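Local structure of cell divisionFtsK/SpoIIIE (Thermomonospora curvata, 4NH0) at residues Asp599-Leu604 with His860-Leu865; Leu673-Thr678 with Ala864-Asp869; Ile593-Leu598 with Gln643-Tyr648. The protein is a weakly active ATPase of the ESX type VII secretion system, which exports proteins including EsxA and EsxB, and might serve as its translocase subunit. All coordinates share one frame; numbering follows the deposited sequence.

Overall arrangement
After the first FtsK module the chain lays down 593-598 and, directly behind it, 599-604. Contact 3 closes the shorter loop when 643-648 returns as part of the outermost strand 644-651. Contact 1, already opened by then, waits for strand 860-863, so the two cross, and both reach the same mixed sheet, with Leu-598 packing on Leu-862. Contact 2 opens only after contact 3 has closed, on helix 669-683 behind the Walker A loop, and ends on 864-869. It shares Ala-864 and Leu-865 with contact 1. Together contacts 1 and 2 join loop, strand end and P-loop helix beside ATP, while contact 3 fastens the loop to the outer strand away from it.

Contact 1: residues Asp599-Leu604 with His860-Leu865; sequences DVPPTL and HFLTAL. With ATP (adenosine-5'-triphosphate), chain G.
The carbonyl oxygen of Pro-602 receives the backbone N-H of Leu-865, with O and N 2.8 Å apart and an angle of 152° at the hydrogen; the donor lies in the carbonyl plane. This bond pairs the loop 599-604 with the chain just beyond strand 860-863, in a single bridge between Thr-603 and Leu-865. A second, weak bond runs back from Leu-604 N to Leu-865 O at 3.4 Å, and the same N-H probably also serves Arg-867 O.

Apolar side chains fill in around this backbone pairing. Leu-862 sends CD2 under Pro-601, reaching its CA at 3.6 Å, because its CG stands anti to the backbone N (chi1 -175°) and the branch is carried toward the loop. Pro-602 CG rests on the methyl of Ala-864, and Leu-604 CD2 approaches that methyl more loosely. Pro-601 and Leu-865 cross obliquely, CB to CD1 3.7 Å, and meet the adenine of ATP differently: Leu-865 CD1 lies over the face of the base, 3.4 Å from N1, whereas Pro-601 CG comes up at its edge, 3.3 Å from N1.

Thr-863 takes up the exocyclic amino group N6 of ATP with two oxygens. Its OG1 sits between the backbone N and carbonyl carbon (chi1 69°), which brings the hydroxyl to the nucleotide; N6 donates to Thr-863 OG1 at 2.5 Å, a short modelled length that says nothing of strength, and weakly to Thr-863 O. The phosphates are gripped by Lys-669 and backbone amides of the P-loop.

The backbone oxygen of Thr-863 can only accept, so an oxo group in place of N6 would probably face it unfavourably, whereas the hydroxyl could adapt; this is consistent with a preference for adenine.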
loop_
_atom_site.group_PDB
_atom_site.type_symbol
_atom_site.label_atom_id
_atom_site.label_comp_id
_atom_site.label_asym_id
_atom_site.label_seq_id
_atom_site.Cartn_x
_atom_site.Cartn_y
_atom_site.Cartn_z
ATOM N N ASP A 599 -0.160 -18.197 -3.136
ATOM C CA ASP A 599 -0.816 -18.554 -1.884
ATOM C C ASP A 599 -0.096 -17.920 -0.702
ATOM O O ASP A 599 -0.652 -17.075 -0.003
ATOM C CB ASP A 599 -0.874 -20.074 -1.714
ATOM C CG ASP A 599 -1.652 -20.491 -0.481
ATOM O OD1 ASP A 599 -2.621 -19.790 -0.122
ATOM O OD2 ASP A 599 -1.295 -21.519 0.132
ATOM N N VAL A 600 1.147 -18.335 -0.487
ATOM C CA VAL A 600 1.951 -17.814 0.610
ATOM C C VAL A 600 2.736 -16.579 0.171
ATOM O O VAL A 600 3.437 -16.609 -0.840
ATOM C CB VAL A 600 2.917 -18.890 1.152
ATOM C CG1 VAL A 600 3.581 -19.644 0.007
ATOM C CG2 VAL A 600 3.953 -18.269 2.072
ATOM N N PRO A 601 2.607 -15.481 0.931
ATOM C CA PRO A 601 3.288 -14.220 0.621
ATOM C C PRO A 601 4.790 -14.287 0.866
ATOM O O PRO A 601 5.234 -15.044 1.727
ATOM C CB PRO A 601 2.628 -13.228 1.579
ATOM C CG PRO A 601 2.208 -14.062 2.734
ATOM C CD PRO A 601 1.776 -15.373 2.142
ATOM N N PRO A 602 5.568 -13.503 0.105
ATOM C CA PRO A 602 7.020 -13.436 0.278
ATOM C C PRO A 602 7.417 -12.437 1.356
ATOM O O PRO A 602 6.566 -11.710 1.863
ATOM C CB PRO A 602 7.504 -12.974 -1.094
ATOM C CG PRO A 602 6.401 -12.090 -1.569
ATOM C CD PRO A 602 5.118 -12.690 -1.039
ATOM N N THR A 603 8.698 -12.407 1.702
ATOM C CA THR A 603 9.209 -11.408 2.630
ATOM C C THR A 603 10.177 -10.491 1.895
ATOM O O THR A 603 10.545 -10.760 0.753
ATOM C CB THR A 603 9.904 -12.052 3.838
ATOM O OG1 THR A 603 10.959 -12.908 3.384
ATOM C CG2 THR A 603 8.911 -12.870 4.645
ATOM N N LEU A 604 10.586 -9.409 2.547
ATOM C CA LEU A 604 11.432 -8.414 1.898
ATOM C C LEU A 604 12.843 -8.935 1.636
ATOM O O LEU A 604 13.474 -8.553 0.653
ATOM C CB LEU A 604 11.485 -7.136 2.735
ATOM C CG LEU A 604 10.178 -6.341 2.760
ATOM C CD1 LEU A 604 10.353 -5.025 3.497
ATOM C CD2 LEU A 604 9.673 -6.103 1.346
ATOM N N HIS A 860 -2.489 -9.909 -11.300
ATOM C CA HIS A 860 -2.644 -10.240 -9.890
ATOM C C HIS A 860 -1.291 -10.305 -9.198
ATOM O O HIS A 860 -0.346 -10.893 -9.722
ATOM C CB HIS A 860 -3.378 -11.571 -9.723
ATOM C CG HIS A 860 -4.809 -11.533 -10.160
ATOM N ND1 HIS A 860 -5.775 -10.822 -9.481
ATOM C CD2 HIS A 860 -5.438 -12.119 -11.205
ATOM C CE1 HIS A 860 -6.937 -10.970 -10.089
ATOM N NE2 HIS A 860 -6.760 -11.754 -11.138
ATOM N N PHE A 861 -1.200 -9.697 -8.021
ATOM C CA PHE A 861 0.021 -9.768 -7.233
ATOM C C PHE A 861 -0.304 -9.997 -5.765
ATOM O O PHE A 861 -1.459 -9.910 -5.353
ATOM C CB PHE A 861 0.856 -8.495 -7.403
ATOM C CG PHE A 861 0.309 -7.299 -6.674
ATOM C CD1 PHE A 861 0.765 -6.975 -5.406
ATOM C CD2 PHE A 861 -0.647 -6.491 -7.260
ATOM C CE1 PHE A 861 0.269 -5.877 -4.736
ATOM C CE2 PHE A 861 -1.143 -5.387 -6.593
ATOM C CZ PHE A 861 -0.686 -5.083 -5.329
ATOM N N LEU A 862 0.727 -10.287 -4.981
ATOM C CA LEU A 862 0.563 -10.535 -3.557
ATOM C C LEU A 862 1.597 -9.743 -2.768
ATOM O O LEU A 862 2.799 -9.970 -2.905
ATOM C CB LEU A 862 0.682 -12.030 -3.259
ATOM C CG LEU A 862 0.416 -12.490 -1.827
ATOM C CD1 LEU A 862 -0.968 -12.062 -1.380
ATOM C CD2 LEU A 862 0.562 -13.998 -1.730
ATOM N N THR A 863 1.123 -8.810 -1.947
ATOM C CA THR A 863 2.002 -7.940 -1.176
ATOM C C THR A 863 2.891 -8.735 -0.233
ATOM O O THR A 863 2.414 -9.600 0.499
ATOM C CB THR A 863 1.204 -6.916 -0.350
ATOM O OG1 THR A 863 0.497 -7.590 0.698
ATOM C CG2 THR A 863 0.212 -6.183 -1.228
ATOM N N ALA A 864 4.185 -8.438 -0.252
ATOM C CA ALA A 864 5.129 -9.104 0.633
ATOM C C ALA A 864 4.908 -8.667 2.073
ATOM O O ALA A 864 4.119 -7.765 2.343
ATOM C CB ALA A 864 6.557 -8.819 0.205
ATOM N N LEU A 865 5.608 -9.315 2.997
ATOM C CA LEU A 865 5.512 -8.969 4.410
ATOM C C LEU A 865 6.735 -8.166 4.839
ATOM O O LEU A 865 7.851 -8.457 4.412
ATOM C CB LEU A 865 5.369 -10.230 5.265
ATOM C CG LEU A 865 3.947 -10.670 5.624
ATOM C CD1 LEU A 865 3.098 -10.879 4.381
ATOM C CD2 LEU A 865 3.978 -11.932 6.470
HETATM P PG ATP G . -8.552 -2.122 8.288
HETATM O O1G ATP G . -9.347 -1.812 7.045
HETATM O O2G ATP G . -7.571 -1.046 8.682
HETATM O O3G ATP G . -9.373 -2.655 9.436
HETATM P PB ATP G . -6.600 -3.204 6.622
HETATM O O1B ATP G . -5.637 -2.089 6.938
HETATM O O2B ATP G . -7.421 -3.158 5.359
HETATM O O3B ATP G . -7.622 -3.362 7.853
HETATM P PA ATP G . -4.381 -4.695 7.396
HETATM O O1A ATP G . -3.285 -4.186 6.494
HETATM O O2A ATP G . -4.560 -4.056 8.751
HETATM O O3A ATP G . -5.780 -4.586 6.613
HETATM O "O5'" ATP G . -4.187 -6.281 7.578
HETATM C "C5'" ATP G . -5.195 -7.072 8.203
HETATM C "C4'" ATP G . -4.688 -8.501 8.359
HETATM O "O4'" ATP G . -4.451 -9.081 7.074
HETATM C "C3'" ATP G . -3.375 -8.543 9.122
HETATM O "O3'" ATP G . -3.564 -9.157 10.400
HETATM C "C2'" ATP G . -2.430 -9.379 8.284
HETATM O "O2'" ATP G . -1.991 -10.514 9.034
HETATM C "C1'" ATP G . -3.230 -9.823 7.071
HETATM N N9 ATP G . -2.468 -9.523 5.835
HETATM C C8 ATP G . -2.412 -8.327 5.222
HETATM N N7 ATP G . -1.629 -8.377 4.114
HETATM C C5 ATP G . -1.167 -9.636 4.006
HETATM C C6 ATP G . -0.290 -10.373 3.067
HETATM N N6 ATP G . 0.263 -9.757 1.996
HETATM N N1 ATP G . -0.060 -11.679 3.316
HETATM C C2 ATP G . -0.603 -12.303 4.378
HETATM N N3 ATP G . -1.407 -11.698 5.269
HETATM C C4 ATP G . -1.721 -10.387 5.143
#

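Contact 2: residues Leu673-Thr678 with Ala864-Asp869; sequences LRTLIT and ALPRID. With ATP (adenosine-5'-triphosphate), chain G.
Ala-864 presents its carbonyl oxygen to the methyl CG2 of Thr-675, where the chain leaving strand 860-863 meets helix 669-683, the helix that follows the Walker A loop in this P-loop NTPase fold. The contact is buried packing, and no hydrogen bond passes between the two segments. Thr-675 holds OG1 between its backbone N and carbonyl carbon (chi1 70°), a placement that lets the hydroxyl bond back to Met-672 O while the methyl is turned out to the loop.

Leu-865, whose side chain points away from the helix, contributes mainly backbone here. Its carbonyl oxygen accepts the N-H of Arg-867, with Leu-865 O and Arg-867 N 2.6 Å apart, closing an inverse gamma turn centred on Pro-866.

That turn swings the proline ring against the helix, and Pro-866 carries most of the contact. Its CD lies 3.6 Å from Thr-675 CG2, and the pyrrolidine covers just over one turn of helix, from Arg-674 to Thr-678. The side chain of Arg-674 runs on past the ring, toward helix 877-891, and its NH2 bonds to Thr-671 OG1 near the nucleotide.

Beyond the turn, Arg-867 points away from the helix and forms salt bridges with Asp-869, two residues on, and with Asp-871, while Ile-868 turns to Thr-884 of helix 877-891. The grip on the P-loop helix therefore rests largely on the proline ring, whose far side is set by one atom: Pro-866 CB meets Arg-674 O at 3.7 Å and Thr-678 OG1 at 3.8 Å.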
loop_
_atom_site.group_PDB
_atom_site.type_symbol
_atom_site.label_atom_id
_atom_site.label_comp_id
_atom_site.label_asym_id
_atom_site.label_seq_id
_atom_site.Cartn_x
_atom_site.Cartn_y
_atom_site.Cartn_z
ATOM N N LEU A 673 1.435 -0.452 3.525
ATOM C CA LEU A 673 2.180 0.751 3.876
ATOM C C LEU A 673 3.452 0.413 4.639
ATOM O O LEU A 673 4.512 0.974 4.376
ATOM C CB LEU A 673 1.312 1.696 4.710
ATOM C CG LEU A 673 0.063 2.284 4.053
ATOM C CD1 LEU A 673 -0.727 3.118 5.050
ATOM C CD2 LEU A 673 0.439 3.116 2.843
ATOM N N ARG A 674 3.338 -0.519 5.578
ATOM C CA ARG A 674 4.462 -0.897 6.423
ATOM C C ARG A 674 5.566 -1.591 5.631
ATOM O O ARG A 674 6.739 -1.504 5.988
ATOM C CB ARG A 674 3.982 -1.795 7.564
ATOM C CG ARG A 674 3.070 -1.082 8.545
ATOM C CD ARG A 674 2.640 -1.995 9.677
ATOM N NE ARG A 674 1.819 -3.102 9.202
ATOM C CZ ARG A 674 1.270 -4.016 9.994
ATOM N NH1 ARG A 674 1.452 -3.954 11.305
ATOM N NH2 ARG A 674 0.538 -4.990 9.473
ATOM N N THR A 675 5.191 -2.276 4.555
ATOM C CA THR A 675 6.174 -2.912 3.688
ATOM C C THR A 675 6.925 -1.861 2.887
ATOM O O THR A 675 8.152 -1.874 2.825
ATOM C CB THR A 675 5.528 -3.904 2.713
ATOM O OG1 THR A 675 4.762 -3.187 1.739
ATOM C CG2 THR A 675 4.627 -4.863 3.452
ATOM N N LEU A 676 6.169 -0.954 2.278
ATOM C CA LEU A 676 6.731 0.103 1.446
ATOM C C LEU A 676 7.723 0.963 2.219
ATOM O O LEU A 676 8.800 1.284 1.718
ATOM C CB LEU A 676 5.614 0.978 0.878
ATOM C CG LEU A 676 6.061 2.115 -0.039
ATOM C CD1 LEU A 676 6.912 1.572 -1.172
ATOM C CD2 LEU A 676 4.861 2.869 -0.582
ATOM N N ILE A 677 7.351 1.335 3.438
ATOM C CA ILE A 677 8.236 2.095 4.310
ATOM C C ILE A 677 9.496 1.297 4.612
ATOM O O ILE A 677 10.610 1.798 4.466
ATOM C CB ILE A 677 7.545 2.470 5.632
ATOM C CG1 ILE A 677 6.371 3.413 5.373
ATOM C CG2 ILE A 677 8.533 3.117 6.584
ATOM C CD1 ILE A 677 5.611 3.797 6.621
ATOM N N THR A 678 9.310 0.048 5.024
ATOM C CA THR A 678 10.424 -0.825 5.362
ATOM C C THR A 678 11.299 -1.100 4.145
ATOM O O THR A 678 12.524 -1.115 4.246
ATOM C CB THR A 678 9.935 -2.163 5.942
ATOM O OG1 THR A 678 8.870 -1.922 6.869
ATOM C CG2 THR A 678 11.066 -2.884 6.652
ATOM N N ALA A 864 4.185 -8.438 -0.252
ATOM C CA ALA A 864 5.129 -9.104 0.633
ATOM C C ALA A 864 4.908 -8.667 2.073
ATOM O O ALA A 864 4.119 -7.765 2.343
ATOM C CB ALA A 864 6.557 -8.819 0.205
ATOM N N LEU A 865 5.608 -9.315 2.997
ATOM C CA LEU A 865 5.512 -8.969 4.410
ATOM C C LEU A 865 6.735 -8.166 4.839
ATOM O O LEU A 865 7.851 -8.457 4.412
ATOM C CB LEU A 865 5.369 -10.230 5.265
ATOM C CG LEU A 865 3.947 -10.670 5.624
ATOM C CD1 LEU A 865 3.098 -10.879 4.381
ATOM C CD2 LEU A 865 3.978 -11.932 6.470
ATOM N N PRO A 866 6.529 -7.152 5.692
ATOM C CA PRO A 866 7.622 -6.273 6.122
ATOM C C PRO A 866 8.595 -6.973 7.063
ATOM O O PRO A 866 8.816 -6.503 8.178
ATOM C CB PRO A 866 6.889 -5.140 6.840
ATOM C CG PRO A 866 5.661 -5.782 7.372
ATOM C CD PRO A 866 5.257 -6.811 6.353
ATOM N N ARG A 867 9.167 -8.084 6.613
ATOM C CA ARG A 867 10.064 -8.877 7.441
ATOM C C ARG A 867 11.381 -9.156 6.727
ATOM O O ARG A 867 11.442 -9.158 5.497
ATOM C CB ARG A 867 9.400 -10.200 7.834
ATOM C CG ARG A 867 7.942 -10.073 8.238
ATOM C CD ARG A 867 7.356 -11.415 8.645
ATOM N NE ARG A 867 8.039 -11.977 9.805
ATOM C CZ ARG A 867 7.606 -13.032 10.488
ATOM N NH1 ARG A 867 6.487 -13.644 10.128
ATOM N NH2 ARG A 867 8.293 -13.474 11.531
ATOM N N ILE A 868 12.433 -9.388 7.504
ATOM C CA ILE A 868 13.718 -9.797 6.954
ATOM C C ILE A 868 14.195 -11.070 7.643
ATOM O O ILE A 868 15.357 -11.458 7.519
ATOM C CB ILE A 868 14.790 -8.696 7.102
ATOM C CG1 ILE A 868 15.031 -8.370 8.577
ATOM C CG2 ILE A 868 14.381 -7.447 6.340
ATOM C CD1 ILE A 868 16.399 -8.776 9.078
ATOM N N ASP A 869 13.287 -11.718 8.366
ATOM C CA ASP A 869 13.611 -12.947 9.079
ATOM C C ASP A 869 13.480 -14.171 8.179
ATOM O O ASP A 869 14.315 -15.074 8.219
ATOM C CB ASP A 869 12.722 -13.102 10.318
ATOM C CG ASP A 869 11.247 -12.900 10.015
ATOM O OD1 ASP A 869 10.823 -13.151 8.868
ATOM O OD2 ASP A 869 10.506 -12.490 10.933
HETATM P PG ATP G . -8.552 -2.122 8.288
HETATM O O1G ATP G . -9.347 -1.812 7.045
HETATM O O2G ATP G . -7.571 -1.046 8.682
HETATM O O3G ATP G . -9.373 -2.655 9.436
HETATM P PB ATP G . -6.600 -3.204 6.622
HETATM O O1B ATP G . -5.637 -2.089 6.938
HETATM O O2B ATP G . -7.421 -3.158 5.359
HETATM O O3B ATP G . -7.622 -3.362 7.853
HETATM P PA ATP G . -4.381 -4.695 7.396
HETATM O O1A ATP G . -3.285 -4.186 6.494
HETATM O O2A ATP G . -4.560 -4.056 8.751
HETATM O O3A ATP G . -5.780 -4.586 6.613
HETATM O "O5'" ATP G . -4.187 -6.281 7.578
HETATM C "C5'" ATP G . -5.195 -7.072 8.203
HETATM C "C4'" ATP G . -4.688 -8.501 8.359
HETATM O "O4'" ATP G . -4.451 -9.081 7.074
HETATM C "C3'" ATP G . -3.375 -8.543 9.122
HETATM O "O3'" ATP G . -3.564 -9.157 10.400
HETATM C "C2'" ATP G . -2.430 -9.379 8.284
HETATM O "O2'" ATP G . -1.991 -10.514 9.034
HETATM C "C1'" ATP G . -3.230 -9.823 7.071
HETATM N N9 ATP G . -2.468 -9.523 5.835
HETATM C C8 ATP G . -2.412 -8.327 5.222
HETATM N N7 ATP G . -1.629 -8.377 4.114
HETATM C C5 ATP G . -1.167 -9.636 4.006
HETATM C C6 ATP G . -0.290 -10.373 3.067
HETATM N N6 ATP G . 0.263 -9.757 1.996
HETATM N N1 ATP G . -0.060 -11.679 3.316
HETATM C C2 ATP G . -0.603 -12.303 4.378
HETATM N N3 ATP G . -1.407 -11.698 5.269
HETATM C C4 ATP G . -1.721 -10.387 5.143
#

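Contact 3: residues Ile593-Leu598 with Gln643-Tyr648; sequences IWLPPL and QRRDPY
Ile-593 lies side by side with Gln-643, its CG2 methyl 3.6 Å from the amide nitrogen NE2. The extended Gln-643 chain carries that amide on to Glu-383, in helix 371-394 of the first FtsK module, which the same NE2 hydrogen-bonds. Next, Leu-595 points at the incoming strand and sets its CD1 against backbone alone, 3.5 Å from Gln-643 O and 3.6 Å from Arg-644 CA.

Pro-596 supplies the one hydrogen bond across the contact. Its carbonyl oxygen accepts from Arg-645 NH1 at 3.0 Å, lying 24° out of the guanidinium plane, and also from Leu-598 N at 3.0 Å, the latter bond closing the inverse gamma turn centred on Pro-597. A bend at chi3 (-21°) in the Arg-645 chain brings NH1 round to this oxygen. A leucine in place of Arg-645 would remove the donor, and Pro-596 O would probably be left with Leu-598 N as its remaining partner here, the loop less firmly held to the strand.

Just ahead of strand 644-651, Gln-643 and then Arg-644, the strand's first residue, both face Arg-639, forming the G1 beta bulge of the hairpin of strands 631-639 and 644-651 at the edge of the sheet.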
loop_
_atom_site.group_PDB
_atom_site.type_symbol
_atom_site.label_atom_id
_atom_site.label_comp_id
_atom_site.label_asym_id
_atom_site.label_seq_id
_atom_site.Cartn_x
_atom_site.Cartn_y
_atom_site.Cartn_z
ATOM N N ILE A 593 5.914 -25.068 -16.677
ATOM C CA ILE A 593 4.790 -24.476 -17.390
ATOM C C ILE A 593 3.815 -23.874 -16.389
ATOM O O ILE A 593 3.131 -22.892 -16.676
ATOM C CB ILE A 593 4.050 -25.511 -18.261
ATOM C CG1 ILE A 593 5.038 -26.492 -18.897
ATOM C CG2 ILE A 593 3.209 -24.817 -19.320
ATOM C CD1 ILE A 593 5.966 -25.863 -19.905
ATOM N N TRP A 594 3.768 -24.476 -15.206
ATOM C CA TRP A 594 2.850 -24.059 -14.156
ATOM C C TRP A 594 3.609 -23.739 -12.875
ATOM O O TRP A 594 4.345 -24.575 -12.353
ATOM C CB TRP A 594 1.810 -25.151 -13.903
ATOM C CG TRP A 594 0.921 -24.903 -12.726
ATOM C CD1 TRP A 594 1.150 -25.275 -11.433
ATOM C CD2 TRP A 594 -0.350 -24.245 -12.734
ATOM N NE1 TRP A 594 0.104 -24.880 -10.635
ATOM C CE2 TRP A 594 -0.830 -24.246 -11.411
ATOM C CE3 TRP A 594 -1.126 -23.651 -13.733
ATOM C CZ2 TRP A 594 -2.050 -23.676 -11.060
ATOM C CZ3 TRP A 594 -2.338 -23.087 -13.383
ATOM C CH2 TRP A 594 -2.788 -23.103 -12.058
ATOM N N LEU A 595 3.423 -22.524 -12.372
ATOM C CA LEU A 595 4.104 -22.083 -11.163
ATOM C C LEU A 595 3.126 -21.950 -10.001
ATOM O O LEU A 595 1.947 -21.676 -10.219
ATOM C CB LEU A 595 4.816 -20.753 -11.413
ATOM C CG LEU A 595 6.004 -20.825 -12.370
ATOM C CD1 LEU A 595 6.661 -19.469 -12.493
ATOM C CD2 LEU A 595 7.006 -21.864 -11.896
ATOM N N PRO A 596 3.615 -22.160 -8.765
ATOM C CA PRO A 596 2.837 -22.001 -7.532
ATOM C C PRO A 596 1.963 -20.750 -7.550
ATOM O O PRO A 596 2.483 -19.635 -7.571
ATOM C CB PRO A 596 3.919 -21.908 -6.459
ATOM C CG PRO A 596 5.000 -22.789 -6.982
ATOM C CD PRO A 596 4.982 -22.636 -8.483
ATOM N N PRO A 597 0.636 -20.944 -7.546
ATOM C CA PRO A 597 -0.355 -19.902 -7.832
ATOM C C PRO A 597 -0.702 -18.978 -6.667
ATOM O O PRO A 597 -1.847 -18.982 -6.218
ATOM C CB PRO A 597 -1.584 -20.716 -8.237
ATOM C CG PRO A 597 -1.469 -21.959 -7.434
ATOM C CD PRO A 597 0.004 -22.256 -7.325
ATOM N N LEU A 598 0.273 -18.204 -6.199
ATOM C CA LEU A 598 0.016 -17.084 -5.294
ATOM C C LEU A 598 -0.781 -17.458 -4.047
ATOM O O LEU A 598 -1.944 -17.078 -3.913
ATOM C CB LEU A 598 -0.722 -15.977 -6.051
ATOM C CG LEU A 598 -0.157 -14.559 -5.966
ATOM C CD1 LEU A 598 1.268 -14.522 -6.486
ATOM C CD2 LEU A 598 -1.038 -13.595 -6.745
ATOM N N GLN A 643 4.894 -17.502 -17.983
ATOM C CA GLN A 643 5.386 -18.636 -17.203
ATOM C C GLN A 643 6.414 -18.221 -16.157
ATOM O O GLN A 643 7.376 -18.945 -15.901
ATOM C CB GLN A 643 5.982 -19.700 -18.128
ATOM C CG GLN A 643 4.986 -20.284 -19.113
ATOM C CD GLN A 643 5.605 -21.334 -20.010
ATOM O OE1 GLN A 643 6.806 -21.592 -19.948
ATOM N NE2 GLN A 643 4.785 -21.950 -20.851
ATOM N N ARG A 644 6.205 -17.055 -15.558
ATOM C CA ARG A 644 7.091 -16.575 -14.506
ATOM C C ARG A 644 6.332 -15.710 -13.512
ATOM O O ARG A 644 5.155 -15.408 -13.706
ATOM C CB ARG A 644 8.261 -15.788 -15.098
ATOM C CG ARG A 644 7.865 -14.460 -15.716
ATOM C CD ARG A 644 9.081 -13.702 -16.220
ATOM N NE ARG A 644 8.737 -12.350 -16.650
ATOM C CZ ARG A 644 8.393 -12.028 -17.892
ATOM N NH1 ARG A 644 8.350 -12.960 -18.832
ATOM N NH2 ARG A 644 8.095 -10.772 -18.194
ATOM N N ARG A 645 7.013 -15.320 -12.442
ATOM C CA ARG A 645 6.440 -14.414 -11.459
ATOM C C ARG A 645 7.453 -13.341 -11.094
ATOM O O ARG A 645 8.510 -13.636 -10.538
ATOM C CB ARG A 645 5.991 -15.174 -10.211
ATOM C CG ARG A 645 4.813 -16.106 -10.436
ATOM C CD ARG A 645 4.668 -17.071 -9.276
ATOM N NE ARG A 645 5.920 -17.202 -8.539
ATOM C CZ ARG A 645 6.030 -17.763 -7.340
ATOM N NH1 ARG A 645 4.956 -18.250 -6.733
ATOM N NH2 ARG A 645 7.214 -17.837 -6.748
ATOM N N ASP A 646 7.118 -12.093 -11.367
ATOM C CA ASP A 646 8.044 -11.003 -11.175
ATOM C C ASP A 646 7.886 -10.317 -9.854
ATOM O O ASP A 646 6.787 -10.209 -9.341
ATOM C CB ASP A 646 7.830 -9.973 -12.259
ATOM C CG ASP A 646 8.052 -10.519 -13.611
ATOM O OD1 ASP A 646 8.773 -11.513 -13.726
ATOM O OD2 ASP A 646 7.511 -9.949 -14.564
ATOM N N PRO A 647 8.980 -9.803 -9.328
ATOM C CA PRO A 647 8.945 -8.902 -8.190
ATOM C C PRO A 647 8.342 -7.599 -8.636
ATOM O O PRO A 647 8.525 -7.212 -9.764
ATOM C CB PRO A 647 10.410 -8.686 -7.881
ATOM C CG PRO A 647 11.093 -9.861 -8.436
ATOM C CD PRO A 647 10.349 -10.167 -9.683
ATOM N N TYR A 648 7.637 -6.925 -7.753
ATOM C CA TYR A 648 6.917 -5.731 -8.098
ATOM C C TYR A 648 7.755 -4.583 -7.646
ATOM O O TYR A 648 8.088 -4.513 -6.490
ATOM C CB TYR A 648 5.643 -5.728 -7.289
ATOM C CG TYR A 648 4.594 -4.785 -7.753
ATOM C CD1 TYR A 648 4.759 -4.034 -8.883
ATOM C CD2 TYR A 648 3.430 -4.654 -7.060
ATOM C CE1 TYR A 648 3.781 -3.173 -9.310
ATOM C CE2 TYR A 648 2.451 -3.798 -7.478
ATOM C CZ TYR A 648 2.639 -3.059 -8.600
ATOM O OH TYR A 648 1.661 -2.210 -9.014
#